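Local coordinates for protein proteasome chaperone 3 (Saccharomyces cerevisiae, PDB 2Z5B) that works as an assembly chaperone of the yeast 20S proteasome, pairing with POC4 to bind proteasome precursors and promote formation of the alpha-ring, at residues N36-Q41 / E118-V123; S93-V98 / V112-A117. All blocks are in the same frame, centred on the assembly; numbering follows the deposited sequence.

In the fold
Both contacts pack helix 109-124 against the same face of one mixed sheet, contact 1 with the later turns of the helix and contact 2 with the earlier ones. Contact 1 reaches an inner strand, 38-44, and is wholly buried. Contact 2 lies on 95-99, the outermost strand of the chain's sheet on that side, where Val97 and Val114 stay partly exposed. Each is apolar and built round a tyrosine, but in opposite senses: Tyr120 extends from the helix to the strand, whereas Tyr95 rises from the strand and lies against the helix. Ile116 of contact 2 touches Leu40 of contact 1, which joins the two into one continuous core.

Contact 1: residues N36-Q41 / E118-V123; sequences NTILLQ and ELYRRV
Ile38 and Tyr120 mark the closest backbone approach of strand 38-41 to helix segment 118-123, with their CA atoms 9.2 Å apart. The two elements belong to a two-layer alpha/beta fold in which helices cover one face of a mixed sheet. At this separation a long side chain has to span the layers, and Tyr120 does so, its ring reaching between Ile38 and Leu40, which face the helix from alternate positions of the strand. Leu39 between them points the other way and packs on Thr118 of the partner chain, Protein YPL144W. With CG1 of Ile38 anti to the carbonyl carbon (chi1 -74°), the end of that branch extends to the ring, CD1 lying 3.7 Å from Tyr120 CD1 and meeting it at a slant. The shorter branch of Ile38 adds a looser touch, CG2 to Tyr120 CE1 at 4.2 Å. On the CE2 side of the ring, Leu40 CD2 approaches at a slant, 4.3 Å from Tyr120 CE2. Ala31, Leu141, Ile173 and Met176 also touch the tyrosine side chain. An alanine in place of Tyr120 would probably open a gap between the layers and leave the Ile38 and Leu40 methyls without their aromatic neighbour. The tyrosine hydroxyl is buried and has no polar partner in the model; across this contact, OH meets Leu40 CD1 at 3.7 Å.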
ATOM      1  N   ASN B  36     -10.542   3.953  -7.021  1.00 37.40           N
ATOM      2  CA  ASN B  36     -10.036   5.300  -6.820  1.00 37.06           C
ATOM      3  C   ASN B  36      -8.513   5.394  -6.853  1.00 36.91           C
ATOM      4  O   ASN B  36      -7.960   6.462  -7.116  1.00 37.06           O
ATOM      5  CB  ASN B  36     -10.568   5.884  -5.501  1.00 37.38           C
ATOM      6  CG  ASN B  36     -10.351   4.951  -4.311  1.00 36.72           C
ATOM      7  OD1 ASN B  36     -10.356   3.729  -4.456  1.00 35.11           O
ATOM      8  ND2 ASN B  36     -10.153   5.532  -3.131  1.00 36.61           N
ATOM      9  N   THR B  37      -7.827   4.286  -6.590  1.00 35.47           N
ATOM     10  CA  THR B  37      -6.396   4.368  -6.361  1.00 34.82           C
ATOM     11  C   THR B  37      -5.742   3.009  -6.589  1.00 33.34           C
ATOM     12  O   THR B  37      -6.415   1.987  -6.703  1.00 32.93           O
ATOM     13  CB  THR B  37      -6.108   4.899  -4.919  1.00 35.34           C
ATOM     14  OG1 THR B  37      -4.723   5.242  -4.786  1.00 38.43           O
ATOM     15  CG2 THR B  37      -6.450   3.842  -3.885  1.00 36.51           C
ATOM     16  N   ILE B  38      -4.427   3.012  -6.694  1.00 31.79           N
ATOM     17  CA  ILE B  38      -3.667   1.785  -6.616  1.00 30.37           C
ATOM     18  C   ILE B  38      -2.828   1.894  -5.357  1.00 29.06           C
ATOM     19  O   ILE B  38      -2.310   2.976  -5.047  1.00 28.59           O
ATOM     20  CB  ILE B  38      -2.814   1.551  -7.886  1.00 30.96           C
ATOM     21  CG1 ILE B  38      -3.749   1.123  -9.045  1.00 32.80           C
ATOM     22  CG2 ILE B  38      -1.762   0.479  -7.638  1.00 30.27           C
ATOM     23  CD1 ILE B  38      -3.249   1.428 -10.407  1.00 34.97           C
ATOM     24  N   LEU B  39      -2.744   0.801  -4.602  1.00 27.16           N
ATOM     25  CA  LEU B  39      -1.885   0.778  -3.423  1.00 26.21           C
ATOM     26  C   LEU B  39      -0.677  -0.080  -3.738  1.00 26.03           C
ATOM     27  O   LEU B  39      -0.809  -1.293  -3.900  1.00 26.72           O
ATOM     28  CB  LEU B  39      -2.635   0.254  -2.189  1.00 25.49           C
ATOM     29  CG  LEU B  39      -1.841   0.037  -0.880  1.00 25.73           C
ATOM     30  CD1 LEU B  39      -1.234   1.358  -0.401  1.00 24.59           C
ATOM     31  CD2 LEU B  39      -2.748  -0.535   0.181  1.00 26.59           C
ATOM     32  N   LEU B  40       0.495   0.557  -3.819  1.00 25.60           N
ATOM     33  CA  LEU B  40       1.750  -0.105  -4.161  1.00 25.10           C
ATOM     34  C   LEU B  40       2.675  -0.219  -2.962  1.00 25.51           C
ATOM     35  O   LEU B  40       2.910   0.782  -2.255  1.00 25.67           O
ATOM     36  CB  LEU B  40       2.472   0.663  -5.295  1.00 24.91           C
ATOM     37  CG  LEU B  40       3.839   0.137  -5.743  1.00 24.32           C
ATOM     38  CD1 LEU B  40       3.691  -1.224  -6.422  1.00 23.37           C
ATOM     39  CD2 LEU B  40       4.480   1.144  -6.706  1.00 24.88           C
ATOM     40  N   GLN B  41       3.194  -1.429  -2.728  1.00 24.62           N
ATOM     41  CA  GLN B  41       4.215  -1.666  -1.708  1.00 25.25           C
ATOM     42  C   GLN B  41       5.546  -1.869  -2.393  1.00 26.47           C
ATOM     43  O   GLN B  41       5.632  -2.616  -3.377  1.00 25.46           O
ATOM     44  CB  GLN B  41       3.939  -2.934  -0.897  1.00 25.30           C
ATOM     45  CG  GLN B  41       2.746  -2.869   0.035  1.00 25.24           C
ATOM     46  CD  GLN B  41       2.625  -4.136   0.815  1.00 24.18           C
ATOM     47  OE1 GLN B  41       3.279  -4.305   1.853  1.00 26.65           O
ATOM     48  NE2 GLN B  41       1.797  -5.044   0.336  1.00 23.60           N
ATOM     49  N   GLU B 118       3.812   7.808 -13.673  1.00 37.99           N
ATOM     50  CA  GLU B 118       3.783   7.858 -15.131  1.00 38.88           C
ATOM     51  C   GLU B 118       3.825   6.463 -15.763  1.00 38.30           C
ATOM     52  O   GLU B 118       3.170   6.211 -16.769  1.00 39.21           O
ATOM     53  CB  GLU B 118       4.897   8.770 -15.666  1.00 39.22           C
ATOM     54  CG  GLU B 118       4.492  10.254 -15.656  1.00 41.71           C
ATOM     55  CD  GLU B 118       3.287  10.538 -16.548  1.00 43.46           C
ATOM     56  OE1 GLU B 118       3.450  10.645 -17.775  1.00 47.05           O
ATOM     57  OE2 GLU B 118       2.162  10.656 -16.035  1.00 45.28           O
ATOM     58  N   LEU B 119       4.578   5.557 -15.149  1.00 38.29           N
ATOM     59  CA  LEU B 119       4.626   4.166 -15.605  1.00 38.24           C
ATOM     60  C   LEU B 119       3.216   3.572 -15.587  1.00 38.36           C
ATOM     61  O   LEU B 119       2.745   2.985 -16.573  1.00 37.98           O
ATOM     62  CB  LEU B 119       5.596   3.345 -14.729  1.00 37.95           C
ATOM     63  CG  LEU B 119       5.855   1.887 -15.129  1.00 38.10           C
ATOM     64  CD1 LEU B 119       6.634   1.793 -16.438  1.00 39.09           C
ATOM     65  CD2 LEU B 119       6.585   1.147 -14.023  1.00 38.12           C
ATOM     66  N   TYR B 120       2.532   3.750 -14.462  1.00 39.22           N
ATOM     67  CA  TYR B 120       1.151   3.285 -14.331  1.00 39.69           C
ATOM     68  C   TYR B 120       0.212   3.873 -15.388  1.00 41.03           C
ATOM     69  O   TYR B 120      -0.519   3.132 -16.039  1.00 41.14           O
ATOM     70  CB  TYR B 120       0.635   3.523 -12.911  1.00 38.66           C
ATOM     71  CG  TYR B 120       0.908   2.347 -12.014  1.00 36.99           C
ATOM     72  CD1 TYR B 120       0.064   1.230 -12.025  1.00 35.98           C
ATOM     73  CD2 TYR B 120       2.024   2.326 -11.190  1.00 34.72           C
ATOM     74  CE1 TYR B 120       0.321   0.121 -11.211  1.00 35.97           C
ATOM     75  CE2 TYR B 120       2.290   1.228 -10.375  1.00 35.58           C
ATOM     76  CZ  TYR B 120       1.437   0.140 -10.387  1.00 35.17           C
ATOM     77  OH  TYR B 120       1.716  -0.925  -9.580  1.00 35.64           O
ATOM     78  N   ARG B 121       0.276   5.191 -15.583  1.00 43.02           N
ATOM     79  CA  ARG B 121      -0.593   5.893 -16.545  1.00 45.11           C
ATOM     80  C   ARG B 121      -0.363   5.533 -18.014  1.00 45.83           C
ATOM     81  O   ARG B 121      -1.314   5.263 -18.745  1.00 46.23           O
ATOM     82  CB  ARG B 121      -0.489   7.409 -16.375  1.00 45.36           C
ATOM     83  CG  ARG B 121      -0.799   7.878 -14.968  1.00 48.59           C
ATOM     84  CD  ARG B 121      -1.268   9.309 -14.927  1.00 52.21           C
ATOM     85  NE  ARG B 121      -2.632   9.467 -15.425  1.00 55.02           N
ATOM     86  CZ  ARG B 121      -3.308  10.611 -15.384  1.00 56.95           C
ATOM     87  NH1 ARG B 121      -2.749  11.700 -14.860  1.00 57.02           N
ATOM     88  NH2 ARG B 121      -4.545  10.664 -15.860  1.00 58.36           N
ATOM     89  N   ARG B 122       0.896   5.535 -18.436  1.00 46.88           N
ATOM     90  CA  ARG B 122       1.234   5.411 -19.853  1.00 47.99           C
ATOM     91  C   ARG B 122       1.442   3.966 -20.307  1.00 48.03           C
ATOM     92  O   ARG B 122       1.213   3.633 -21.475  1.00 48.09           O
ATOM     93  CB  ARG B 122       2.471   6.257 -20.173  1.00 47.82           C
ATOM     94  CG  ARG B 122       2.361   7.724 -19.729  1.00 48.85           C
ATOM     95  CD  ARG B 122       3.498   8.581 -20.272  1.00 49.50           C
ATOM     96  NE  ARG B 122       4.812   8.193 -19.747  1.00 52.93           N
ATOM     97  CZ  ARG B 122       5.692   9.025 -19.189  1.00 53.72           C
ATOM     98  NH1 ARG B 122       5.428  10.321 -19.079  1.00 54.97           N
ATOM     99  NH2 ARG B 122       6.850   8.561 -18.742  1.00 54.09           N
ATOM    100  N   VAL B 123       1.865   3.106 -19.382  1.00 48.18           N
ATOM    101  CA  VAL B 123       2.242   1.733 -19.715  1.00 47.84           C
ATOM    102  C   VAL B 123       1.322   0.679 -19.084  1.00 48.04           C
ATOM    103  O   VAL B 123       0.612  -0.029 -19.802  1.00 48.29           O
ATOM    104  CB  VAL B 123       3.725   1.456 -19.348  1.00 47.87           C
ATOM    105  CG1 VAL B 123       4.104  -0.009 -19.601  1.00 48.10           C
ATOM    106  CG2 VAL B 123       4.648   2.395 -20.108  1.00 47.73           C
TER

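Contact 2: residues S93-V98 / V112-A117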
ATOM      1  N   SER B  93       2.896  16.389 -17.637  1.00 51.75           N
ATOM      2  CA  SER B  93       2.340  15.449 -16.679  1.00 51.47           C
ATOM      3  C   SER B  93       2.869  15.754 -15.282  1.00 50.54           C
ATOM      4  O   SER B  93       3.852  15.151 -14.843  1.00 50.53           O
ATOM      5  CB  SER B  93       2.731  14.021 -17.059  1.00 51.96           C
ATOM      6  OG  SER B  93       4.076  13.766 -16.674  1.00 52.79           O
ATOM      7  N   ASP B  94       2.219  16.683 -14.589  1.00 49.08           N
ATOM      8  CA  ASP B  94       2.634  17.046 -13.243  1.00 48.00           C
ATOM      9  C   ASP B  94       1.784  16.391 -12.169  1.00 47.32           C
ATOM     10  O   ASP B  94       0.587  16.179 -12.360  1.00 47.26           O
ATOM     11  CB  ASP B  94       2.638  18.558 -13.073  1.00 48.00           C
ATOM     12  CG  ASP B  94       3.796  19.213 -13.796  1.00 48.54           C
ATOM     13  OD1 ASP B  94       4.939  18.710 -13.682  1.00 45.90           O
ATOM     14  OD2 ASP B  94       3.553  20.221 -14.487  1.00 50.90           O
ATOM     15  N   TYR B  95       2.424  16.074 -11.047  1.00 46.24           N
ATOM     16  CA  TYR B  95       1.768  15.433  -9.921  1.00 45.55           C
ATOM     17  C   TYR B  95       2.038  16.180  -8.623  1.00 45.25           C
ATOM     18  O   TYR B  95       3.002  16.950  -8.504  1.00 44.95           O
ATOM     19  CB  TYR B  95       2.217  13.968  -9.775  1.00 45.55           C
ATOM     20  CG  TYR B  95       1.891  13.105 -10.970  1.00 45.09           C
ATOM     21  CD1 TYR B  95       2.718  13.104 -12.094  1.00 44.63           C
ATOM     22  CD2 TYR B  95       0.757  12.301 -10.983  1.00 45.69           C
ATOM     23  CE1 TYR B  95       2.427  12.335 -13.196  1.00 44.66           C
ATOM     24  CE2 TYR B  95       0.459  11.513 -12.083  1.00 46.45           C
ATOM     25  CZ  TYR B  95       1.305  11.543 -13.187  1.00 45.56           C
ATOM     26  OH  TYR B  95       1.028  10.778 -14.283  1.00 46.17           O
ATOM     27  N   GLN B  96       1.153  15.949  -7.663  1.00 44.71           N
ATOM     28  CA  GLN B  96       1.323  16.388  -6.296  1.00 44.49           C
ATOM     29  C   GLN B  96       1.757  15.154  -5.499  1.00 43.46           C
ATOM     30  O   GLN B  96       1.060  14.132  -5.502  1.00 42.60           O
ATOM     31  CB  GLN B  96      -0.016  16.938  -5.780  1.00 44.82           C
ATOM     32  CG  GLN B  96      -0.002  17.503  -4.363  1.00 46.24           C
ATOM     33  CD  GLN B  96      -1.392  17.878  -3.861  1.00 46.75           C
ATOM     34  OE1 GLN B  96      -1.714  19.061  -3.727  1.00 51.19           O
ATOM     35  NE2 GLN B  96      -2.220  16.872  -3.581  1.00 48.42           N
ATOM     36  N   VAL B  97       2.920  15.237  -4.858  1.00 42.30           N
ATOM     37  CA  VAL B  97       3.399  14.176  -3.972  1.00 42.00           C
ATOM     38  C   VAL B  97       3.260  14.615  -2.516  1.00 41.92           C
ATOM     39  O   VAL B  97       3.908  15.566  -2.073  1.00 42.04           O
ATOM     40  CB  VAL B  97       4.863  13.775  -4.260  1.00 41.76           C
ATOM     41  CG1 VAL B  97       5.342  12.715  -3.253  1.00 41.66           C
ATOM     42  CG2 VAL B  97       5.009  13.272  -5.690  1.00 41.56           C
ATOM     43  N   VAL B  98       2.402  13.920  -1.783  1.00 41.45           N
ATOM     44  CA  VAL B  98       2.180  14.214  -0.363  1.00 41.16           C
ATOM     45  C   VAL B  98       2.730  13.084   0.500  1.00 40.34           C
ATOM     46  O   VAL B  98       2.387  11.913   0.312  1.00 39.60           O
ATOM     47  CB  VAL B  98       0.682  14.452  -0.052  1.00 41.11           C
ATOM     48  CG1 VAL B  98       0.468  14.772   1.435  1.00 42.99           C
ATOM     49  CG2 VAL B  98       0.128  15.574  -0.901  1.00 42.29           C
ATOM     50  N   VAL B 112      11.019   9.688  -7.894  1.00 43.32           N
ATOM     51  CA  VAL B 112      10.666   8.270  -7.917  1.00 42.45           C
ATOM     52  C   VAL B 112       9.158   8.096  -8.075  1.00 41.56           C
ATOM     53  O   VAL B 112       8.701   7.368  -8.959  1.00 41.20           O
ATOM     54  CB  VAL B 112      11.178   7.542  -6.648  1.00 42.34           C
ATOM     55  CG1 VAL B 112      10.613   6.142  -6.566  1.00 42.90           C
ATOM     56  CG2 VAL B 112      12.697   7.488  -6.646  1.00 43.32           C
ATOM     57  N   CYS B 113       8.399   8.796  -7.232  1.00 40.93           N
ATOM     58  CA  CYS B 113       6.930   8.746  -7.239  1.00 40.18           C
ATOM     59  C   CYS B 113       6.278   9.146  -8.548  1.00 39.69           C
ATOM     60  O   CYS B 113       5.343   8.478  -8.999  1.00 39.52           O
ATOM     61  CB  CYS B 113       6.367   9.584  -6.092  1.00 40.26           C
ATOM     62  SG  CYS B 113       6.722   8.890  -4.510  1.00 41.30           S
ATOM     63  N   VAL B 114       6.754  10.230  -9.165  1.00 39.05           N
ATOM     64  CA  VAL B 114       6.194  10.663 -10.443  1.00 38.84           C
ATOM     65  C   VAL B 114       6.510   9.645 -11.533  1.00 38.13           C
ATOM     66  O   VAL B 114       5.677   9.377 -12.395  1.00 38.54           O
ATOM     67  CB  VAL B 114       6.682  12.083 -10.851  1.00 39.15           C
ATOM     68  CG1 VAL B 114       6.629  12.280 -12.369  1.00 40.22           C
ATOM     69  CG2 VAL B 114       5.862  13.150 -10.133  1.00 39.34           C
ATOM     70  N   GLN B 115       7.710   9.074 -11.485  1.00 38.13           N
ATOM     71  CA  GLN B 115       8.129   8.114 -12.509  1.00 38.27           C
ATOM     72  C   GLN B 115       7.288   6.855 -12.380  1.00 37.41           C
ATOM     73  O   GLN B 115       6.799   6.314 -13.383  1.00 37.36           O
ATOM     74  CB  GLN B 115       9.632   7.818 -12.423  1.00 38.64           C
ATOM     75  CG  GLN B 115      10.544   8.953 -12.989  1.00 41.67           C
ATOM     76  CD  GLN B 115      10.278   9.273 -14.457  1.00 43.14           C
ATOM     77  OE1 GLN B 115       9.851   8.412 -15.243  1.00 45.69           O
ATOM     78  NE2 GLN B 115      10.516  10.522 -14.833  1.00 44.62           N
ATOM     79  N   ILE B 116       7.066   6.422 -11.141  1.00 36.92           N
ATOM     80  CA  ILE B 116       6.173   5.275 -10.893  1.00 35.90           C
ATOM     81  C   ILE B 116       4.766   5.610 -11.376  1.00 36.10           C
ATOM     82  O   ILE B 116       4.152   4.829 -12.103  1.00 36.15           O
ATOM     83  CB  ILE B 116       6.209   4.832  -9.407  1.00 36.01           C
ATOM     84  CG1 ILE B 116       7.598   4.293  -9.075  1.00 35.51           C
ATOM     85  CG2 ILE B 116       5.139   3.757  -9.117  1.00 33.89           C
ATOM     86  CD1 ILE B 116       7.834   3.983  -7.617  1.00 36.94           C
ATOM     87  N   ALA B 117       4.272   6.797 -11.015  1.00 36.22           N
ATOM     88  CA  ALA B 117       2.956   7.253 -11.462  1.00 36.43           C
ATOM     89  C   ALA B 117       2.819   7.251 -12.983  1.00 36.94           C
ATOM     90  O   ALA B 117       1.830   6.763 -13.520  1.00 36.53           O
ATOM     91  CB  ALA B 117       2.657   8.639 -10.910  1.00 36.59           C
TER
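Tyr95 and Val114 bring strand 95-98 and helix segment 112-117 together, their CA atoms 6.5 Å apart. The axes of the two short segments run at 128° to each other, so the helix returns obliquely over the strand that precedes it. Tyr95 carries most of the packing and can be followed outward. Its CB already meets the helix, 3.8 Å from Val114 CG2. From there CG turns anti to the carbonyl carbon (chi1 -61°), which directs the ring along the helix rather than into it. On the CD1 side the ring meets both valine methyls at a slant, with Val114 CG2 the nearer at 3.7 Å from Tyr95 CD1. Further out, the CE2 and CZ atoms lie beneath Ala117, whose CB is 3.8 Å from Tyr95 CE2. This methyl sits over the ring face in a CH-pi contact, 4.0 Å from CB to the ring centroid and 19° off the normal. At the tip, Tyr95 OH comes alongside the Ala117 backbone, 4.2 Å from its carbonyl oxygen. Two residues along the strand, Val97 faces the same way and places CG2 4.0 Å from Cys113 CB, one turn before Ala117. Val54 of the adjoining strand 50-56 touches Tyr95, Cys113 and Ala117, continuing the apolar layer inward. Strand 95-99, helix 109-124 and strand 140-145, parallel to the first with 50-56 between them, form a split beta-alpha-beta crossover, and this contact is the packing of its helix on its first strand.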